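Local coordinates for protein beta-lactamase (Sphaerobacter thermophilus, PDB 4EWF) that probably hydrolyses beta-lactams to substituted beta-amino acids, as a member of the class A beta-lactamase family, at residues L137-S142 and P164-L169; A170-L175 and T236-V241. All blocks are in the same frame, centred on the assembly; numbering follows the deposited sequence.

Contact 1: L137-S142 and P164-L169; sequences LGMRDS and PDDYAL
Asp166, in the first turn of helix 164-175, is bound by the type I beta turn Met139-Ser142, which directly follows the Schellman motif at Gly138 that ends helix 127-136. The contact draws together the two ends of a long connection that probably corresponds to the omega loop of class A beta-lactamases. Two donors share Asp166 OD2: the backbone Asp141 N uses its syn lone pair, at 2.8 Å and with an N-H...O angle of 147°, and Ser142 OG its anti lone pair, also at 2.8 Å. Held in this way, the carboxylate has little freedom to rotate. A water donates to both Asp166 OD1 and Asp141 OD2, and probably eases the repulsion between two acids whose OD2 atoms lie 4.5 Å apart.

The selenomethionine side chain of Met139 runs across the same helical turn. Its CB lies 3.7 Å from Asp166 CG, and its CG rests 3.4 Å from the backbone Asp166 O. SE stays beside that carbonyl oxygen, and a bend at chi3 (66°) then brings the terminal methyl over Tyr167. There it makes a CH-pi contact with one ring face, 18° off the normal, with Met139 CE 3.8 Å from the ring centroid. One turn further on, Leu169 CD1 packs 3.5 Å from Gly138 O.

Contact 2: A170-L175 and T236-V241; sequences AVQALL and TLVVAV
Leu175 N bonds to Val171 O at 3.0 Å, a regular helical bond that sets the two residues one turn apart on the side of helix 164-175 facing strand 235-244. Both side chains point from the helix toward the strand, where Val238 and Thr236 point back at them. No hydrogen bond crosses between the segments, so the contact rests on apolar groups.

Val238 lies at its centre. CG1, anti to the backbone N (chi1 174°), packs against Val171, lying 3.9 Å from Val171 CB and about as close to that residue's CG1. CG2, the other branch, lies between Leu175 and the turn that carries Val171 and Gln172, with Leu175 CD1 3.6 Å from Val238 CG2. The methylene Gln172 CG approaches the same methyl more loosely, at 4.1 Å from Val238 CG2, its side chain crossing the valine at about a right angle. Val171 and Leu175 instead each lie alongside Val238, their side chains running counter to that of the valine.

Leu175 CD1 does double duty, since it also meets the methyl of Thr236 tip to tip, 3.7 Å from Thr236 CG2. With the threonine methyl turned to the leucine, its hydroxyl OG1 bonds to Thr231 OG1 on the adjacent strand 223-232.

The helix and strand segments run roughly antiparallel, at 151°, with their axes 8.9 Å apart at closest approach. Strand alternation sends Leu237 and Val239 to the other face of the sheet, where they touch helix 249-266. Helices thus cover both faces of the antiparallel sheet, as in the alpha/beta/alpha sandwich of class A beta-lactamases.

In the fold
From the N terminus, the chain passes helix 12-22, the first two strands of the main sheet and, further on, a run of helices ending with 127-136. Contact 1 closes the first loop, bringing the residues just after that helix back against the start of helix 164-175 once strand 161-162 has been passed. Contact 2 opens on the same helix and closes a longer loop containing helix 182-192 and two strands of the main sheet. The two loops follow in series, neither nested nor crossed, and helix 164-175 joins them: its first half holds segment 137-142 while also resting on the sheet, Pro164 and Ala168 against Ala240, and its second half packs further along it. Leu137 also packs on Ala173 and Met139 on Ala170.

Contact 1: L137-S142 and P164-L169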
ATOM      1  N   LEU A 137      -1.959  14.822  -4.933  1.00 26.71           N
ATOM      2  CA  LEU A 137      -0.730  14.378  -4.272  1.00 29.00           C
ATOM      3  C   LEU A 137       0.471  14.346  -5.218  1.00 35.54           C
ATOM      4  O   LEU A 137       1.558  13.911  -4.839  1.00 32.44           O
ATOM      5  CB  LEU A 137      -0.922  13.005  -3.621  1.00 25.48           C
ATOM      6  CG  LEU A 137      -1.867  12.999  -2.411  1.00 26.94           C
ATOM      7  CD1 LEU A 137      -1.915  11.618  -1.783  1.00 31.55           C
ATOM      8  CD2 LEU A 137      -1.421  14.047  -1.403  1.00 33.01           C
ATOM      9  N   GLY A 138       0.266  14.801  -6.450  1.00 33.24           N
ATOM     10  CA  GLY A 138       1.330  14.805  -7.439  1.00 33.81           C
ATOM     11  C   GLY A 138       1.644  13.430  -7.999  1.00 31.16           C
ATOM     12  O   GLY A 138       2.718  13.216  -8.560  1.00 31.83           O
HETATM   13  N   MSE A 139       0.711  12.490  -7.856  1.00 26.04           N
HETATM   14  CA  MSE A 139       0.896  11.140  -8.394  1.00 26.35           C
HETATM   15  C   MSE A 139       0.481  11.075  -9.872  1.00 35.10           C
HETATM   16  O   MSE A 139      -0.619  10.613 -10.204  1.00 32.56           O
HETATM   17  CB  MSE A 139       0.095  10.123  -7.566  1.00 23.16           C
HETATM   18  CG  MSE A 139       0.508  10.084  -6.096  1.00 25.23           C
HETATM   19 SE   MSE A 139      -0.760   9.166  -4.935  0.52 23.86          SE
HETATM   20  CE  MSE A 139      -0.628   7.354  -5.601  1.00 23.87           C
ATOM     21  N   ARG A 140       1.375  11.511 -10.756  1.00 26.98           N
ATOM     22  CA  ARG A 140       1.038  11.722 -12.169  1.00 31.16           C
ATOM     23  C   ARG A 140       0.770  10.470 -13.006  1.00 27.20           C
ATOM     24  O   ARG A 140       0.187  10.567 -14.088  1.00 26.29           O
ATOM     25  CB  ARG A 140       2.132  12.549 -12.860  1.00 32.92           C
ATOM     26  CG  ARG A 140       2.281  13.963 -12.337  1.00 49.54           C
ATOM     27  CD  ARG A 140       0.932  14.646 -12.225  1.00 70.00           C
ATOM     28  NE  ARG A 140       1.026  16.097 -12.383  1.00 85.80           N
ATOM     29  CZ  ARG A 140       0.892  16.734 -13.545  1.00 91.95           C
ATOM     30  NH1 ARG A 140       0.659  16.047 -14.660  1.00 90.83           N
ATOM     31  NH2 ARG A 140       0.991  18.057 -13.594  1.00 93.89           N
ATOM     32  N   ASP A 141       1.204   9.301 -12.538  1.00 20.98           N
ATOM     33  CA  ASP A 141       1.109   8.086 -13.360  1.00 23.78           C
ATOM     34  C   ASP A 141       0.268   6.982 -12.727  1.00 29.53           C
ATOM     35  O   ASP A 141       0.370   5.817 -13.109  1.00 28.89           O
ATOM     36  CB  ASP A 141       2.515   7.547 -13.631  1.00 24.30           C
ATOM     37  CG  ASP A 141       3.365   8.537 -14.399  1.00 34.68           C
ATOM     38  OD1 ASP A 141       2.956   8.906 -15.525  1.00 35.78           O
ATOM     39  OD2 ASP A 141       4.419   8.954 -13.867  1.00 36.98           O
ATOM     40  N   SER A 142      -0.543   7.348 -11.740  1.00 21.01           N
ATOM     41  CA  SER A 142      -1.353   6.370 -11.035  1.00 18.72           C
ATOM     42  C   SER A 142      -2.845   6.682 -11.179  1.00 21.81           C
ATOM     43  O   SER A 142      -3.220   7.816 -11.465  1.00 16.73           O
ATOM     44  CB  SER A 142      -0.974   6.350  -9.555  1.00 23.15           C
ATOM     45  OG  SER A 142       0.396   6.005  -9.401  1.00 23.82           O
ATOM     46  N   PRO A 164       6.282   3.130  -8.369  1.00 19.23           N
ATOM     47  CA  PRO A 164       6.876   3.213  -7.028  1.00 18.08           C
ATOM     48  C   PRO A 164       7.038   4.686  -6.599  1.00 21.91           C
ATOM     49  O   PRO A 164       6.708   5.018  -5.456  1.00 18.64           O
ATOM     50  CB  PRO A 164       8.246   2.522  -7.203  1.00 18.32           C
ATOM     51  CG  PRO A 164       8.081   1.624  -8.425  1.00 21.06           C
ATOM     52  CD  PRO A 164       7.136   2.402  -9.332  1.00 14.98           C
ATOM     53  N   ASP A 165       7.506   5.552  -7.504  1.00 17.19           N
ATOM     54  CA  ASP A 165       7.632   6.984  -7.201  1.00 15.90           C
ATOM     55  C   ASP A 165       6.332   7.576  -6.655  1.00 21.64           C
ATOM     56  O   ASP A 165       6.339   8.305  -5.652  1.00 21.87           O
ATOM     57  CB  ASP A 165       8.009   7.800  -8.452  1.00 19.90           C
ATOM     58  CG  ASP A 165       9.489   7.697  -8.806  1.00 27.01           C
ATOM     59  OD1 ASP A 165      10.281   7.142  -8.008  1.00 25.66           O
ATOM     60  OD2 ASP A 165       9.853   8.174  -9.898  1.00 24.12           O
ATOM     61  N   ASP A 166       5.230   7.307  -7.347  1.00 19.14           N
ATOM     62  CA  ASP A 166       3.936   7.849  -6.945  1.00 24.04           C
ATOM     63  C   ASP A 166       3.510   7.354  -5.563  1.00 25.04           C
ATOM     64  O   ASP A 166       2.990   8.118  -4.756  1.00 19.58           O
ATOM     65  CB  ASP A 166       2.852   7.472  -7.963  1.00 18.87           C
ATOM     66  CG  ASP A 166       2.902   8.338  -9.226  1.00 27.95           C
ATOM     67  OD1 ASP A 166       3.828   9.180  -9.345  1.00 22.28           O
ATOM     68  OD2 ASP A 166       2.027   8.157 -10.108  1.00 22.67           O
ATOM     69  N   TYR A 167       3.712   6.070  -5.295  1.00 19.79           N
ATOM     70  CA  TYR A 167       3.266   5.513  -4.020  1.00 22.04           C
ATOM     71  C   TYR A 167       4.153   5.927  -2.851  1.00 23.03           C
ATOM     72  O   TYR A 167       3.692   6.005  -1.711  1.00 23.69           O
ATOM     73  CB  TYR A 167       3.007   3.992  -4.124  1.00 17.12           C
ATOM     74  CG  TYR A 167       1.597   3.803  -4.628  1.00 21.29           C
ATOM     75  CD1 TYR A 167       0.565   3.549  -3.745  1.00 20.88           C
ATOM     76  CD2 TYR A 167       1.282   4.003  -5.976  1.00 19.64           C
ATOM     77  CE1 TYR A 167      -0.743   3.430  -4.173  1.00 22.36           C
ATOM     78  CE2 TYR A 167      -0.042   3.897  -6.425  1.00 21.86           C
ATOM     79  CZ  TYR A 167      -1.049   3.613  -5.503  1.00 24.86           C
ATOM     80  OH  TYR A 167      -2.366   3.488  -5.895  1.00 21.97           O
ATOM     81  N   ALA A 168       5.411   6.253  -3.136  1.00 20.71           N
ATOM     82  CA  ALA A 168       6.253   6.837  -2.106  1.00 21.36           C
ATOM     83  C   ALA A 168       5.730   8.242  -1.750  1.00 26.07           C
ATOM     84  O   ALA A 168       5.662   8.601  -0.574  1.00 22.22           O
ATOM     85  CB  ALA A 168       7.722   6.869  -2.545  1.00 19.86           C
ATOM     86  N   LEU A 169       5.322   9.024  -2.752  1.00 23.15           N
ATOM     87  CA  LEU A 169       4.737  10.337  -2.455  1.00 21.48           C
ATOM     88  C   LEU A 169       3.518  10.185  -1.553  1.00 20.59           C
ATOM     89  O   LEU A 169       3.295  10.991  -0.650  1.00 26.80           O
ATOM     90  CB  LEU A 169       4.317  11.078  -3.729  1.00 23.19           C
ATOM     91  CG  LEU A 169       5.418  11.450  -4.710  1.00 23.88           C
ATOM     92  CD1 LEU A 169       4.812  12.012  -6.001  1.00 29.99           C
ATOM     93  CD2 LEU A 169       6.399  12.452  -4.062  1.00 28.07           C
TER
HETATM   94  O   HOH W   1       5.712   8.176 -11.570  1.00 29.42           O

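Contact 2: A170-L175 and T236-V241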
ATOM      1  N   ALA A 170       2.720   9.158  -1.811  1.00 20.20           N
ATOM      2  CA  ALA A 170       1.495   8.950  -1.039  1.00 23.85           C
ATOM      3  C   ALA A 170       1.812   8.726   0.432  1.00 24.89           C
ATOM      4  O   ALA A 170       1.188   9.321   1.309  1.00 20.22           O
ATOM      5  CB  ALA A 170       0.690   7.762  -1.599  1.00 19.73           C
ATOM      6  N   VAL A 171       2.766   7.845   0.702  1.00 20.72           N
ATOM      7  CA  VAL A 171       3.154   7.575   2.086  1.00 22.41           C
ATOM      8  C   VAL A 171       3.768   8.819   2.719  1.00 24.31           C
ATOM      9  O   VAL A 171       3.504   9.121   3.879  1.00 27.44           O
ATOM     10  CB  VAL A 171       4.158   6.390   2.183  1.00 27.05           C
ATOM     11  CG1 VAL A 171       4.637   6.188   3.623  1.00 23.31           C
ATOM     12  CG2 VAL A 171       3.533   5.110   1.633  1.00 25.48           C
ATOM     13  N   GLN A 172       4.587   9.551   1.967  1.00 21.71           N
ATOM     14  CA  GLN A 172       5.180  10.765   2.532  1.00 23.80           C
ATOM     15  C   GLN A 172       4.114  11.773   2.917  1.00 23.39           C
ATOM     16  O   GLN A 172       4.229  12.449   3.947  1.00 22.84           O
ATOM     17  CB  GLN A 172       6.191  11.409   1.573  1.00 25.05           C
ATOM     18  CG  GLN A 172       7.482  10.623   1.418  1.00 25.63           C
ATOM     19  CD  GLN A 172       8.411  11.268   0.403  1.00 30.29           C
ATOM     20  OE1 GLN A 172       8.072  11.396  -0.773  1.00 30.25           O
ATOM     21  NE2 GLN A 172       9.575  11.691   0.859  1.00 24.12           N
ATOM     22  N   ALA A 173       3.072  11.872   2.099  1.00 23.62           N
ATOM     23  CA  ALA A 173       2.002  12.812   2.395  1.00 25.93           C
ATOM     24  C   ALA A 173       1.331  12.453   3.726  1.00 25.16           C
ATOM     25  O   ALA A 173       1.016  13.335   4.521  1.00 27.60           O
ATOM     26  CB  ALA A 173       0.977  12.850   1.251  1.00 25.38           C
ATOM     27  N   LEU A 174       1.116  11.161   3.968  1.00 28.09           N
ATOM     28  CA  LEU A 174       0.516  10.741   5.237  1.00 28.97           C
ATOM     29  C   LEU A 174       1.435  11.095   6.401  1.00 28.97           C
ATOM     30  O   LEU A 174       0.991  11.645   7.402  1.00 26.84           O
ATOM     31  CB  LEU A 174       0.217   9.240   5.244  1.00 25.98           C
ATOM     32  CG  LEU A 174      -0.923   8.767   4.329  1.00 29.01           C
ATOM     33  CD1 LEU A 174      -0.954   7.247   4.231  1.00 25.90           C
ATOM     34  CD2 LEU A 174      -2.271   9.287   4.825  1.00 28.53           C
ATOM     35  N   LEU A 175       2.720  10.770   6.265  1.00 25.85           N
ATOM     36  CA  LEU A 175       3.691  11.017   7.335  1.00 28.28           C
ATOM     37  C   LEU A 175       3.870  12.506   7.658  1.00 32.53           C
ATOM     38  O   LEU A 175       4.238  12.864   8.773  1.00 33.53           O
ATOM     39  CB  LEU A 175       5.049  10.406   6.964  1.00 28.71           C
ATOM     40  CG  LEU A 175       5.072   8.875   6.901  1.00 24.19           C
ATOM     41  CD1 LEU A 175       6.362   8.383   6.278  1.00 27.62           C
ATOM     42  CD2 LEU A 175       4.916   8.302   8.301  1.00 26.66           C
ATOM     43  N   THR A 236      12.276   7.571  10.064  1.00 29.13           N
ATOM     44  CA  THR A 236      11.309   6.774   9.305  1.00 27.66           C
ATOM     45  C   THR A 236      11.779   6.457   7.889  1.00 29.16           C
ATOM     46  O   THR A 236      12.251   7.335   7.172  1.00 28.12           O
ATOM     47  CB  THR A 236       9.938   7.483   9.224  1.00 29.97           C
ATOM     48  OG1 THR A 236       9.392   7.604  10.539  1.00 30.83           O
ATOM     49  CG2 THR A 236       8.964   6.683   8.356  1.00 26.22           C
ATOM     50  N   LEU A 237      11.633   5.194   7.502  1.00 24.31           N
ATOM     51  CA  LEU A 237      11.947   4.746   6.163  1.00 21.28           C
ATOM     52  C   LEU A 237      10.661   4.630   5.331  1.00 23.04           C
ATOM     53  O   LEU A 237       9.706   3.972   5.749  1.00 22.02           O
ATOM     54  CB  LEU A 237      12.615   3.370   6.238  1.00 18.76           C
ATOM     55  CG  LEU A 237      13.114   2.822   4.905  1.00 26.09           C
ATOM     56  CD1 LEU A 237      14.385   3.569   4.525  1.00 23.76           C
ATOM     57  CD2 LEU A 237      13.379   1.334   5.004  1.00 23.50           C
ATOM     58  N   VAL A 238      10.624   5.253   4.157  1.00 17.23           N
ATOM     59  CA  VAL A 238       9.475   5.046   3.263  1.00 21.72           C
ATOM     60  C   VAL A 238       9.823   3.999   2.214  1.00 21.89           C
ATOM     61  O   VAL A 238      10.866   4.081   1.582  1.00 22.60           O
ATOM     62  CB  VAL A 238       9.041   6.353   2.567  1.00 23.33           C
ATOM     63  CG1 VAL A 238       7.946   6.085   1.552  1.00 20.75           C
ATOM     64  CG2 VAL A 238       8.584   7.384   3.607  1.00 27.24           C
ATOM     65  N   VAL A 239       8.939   3.021   2.029  1.00 14.88           N
ATOM     66  CA  VAL A 239       9.207   1.907   1.130  1.00 17.78           C
ATOM     67  C   VAL A 239       8.043   1.624   0.174  1.00 18.89           C
ATOM     68  O   VAL A 239       6.948   1.283   0.599  1.00 25.55           O
ATOM     69  CB  VAL A 239       9.515   0.622   1.932  1.00 17.86           C
ATOM     70  CG1 VAL A 239       9.710  -0.578   0.979  1.00 17.45           C
ATOM     71  CG2 VAL A 239      10.732   0.849   2.825  1.00 20.96           C
ATOM     72  N   ALA A 240       8.290   1.768  -1.119  1.00 19.36           N
ATOM     73  CA  ALA A 240       7.292   1.395  -2.119  1.00 18.71           C
ATOM     74  C   ALA A 240       7.935   0.419  -3.111  1.00 23.73           C
ATOM     75  O   ALA A 240       8.773   0.803  -3.926  1.00 21.31           O
ATOM     76  CB  ALA A 240       6.754   2.648  -2.833  1.00 20.94           C
ATOM     77  N   VAL A 241       7.584  -0.854  -3.002  1.00 18.65           N
ATOM     78  CA  VAL A 241       8.165  -1.863  -3.877  1.00 16.21           C
ATOM     79  C   VAL A 241       7.071  -2.593  -4.630  1.00 21.16           C
ATOM     80  O   VAL A 241       6.113  -3.071  -4.031  1.00 23.61           O
ATOM     81  CB  VAL A 241       8.997  -2.878  -3.074  1.00 17.60           C
ATOM     82  CG1 VAL A 241       9.552  -3.975  -3.983  1.00 20.47           C
ATOM     83  CG2 VAL A 241      10.128  -2.145  -2.360  1.00 21.13           C
TER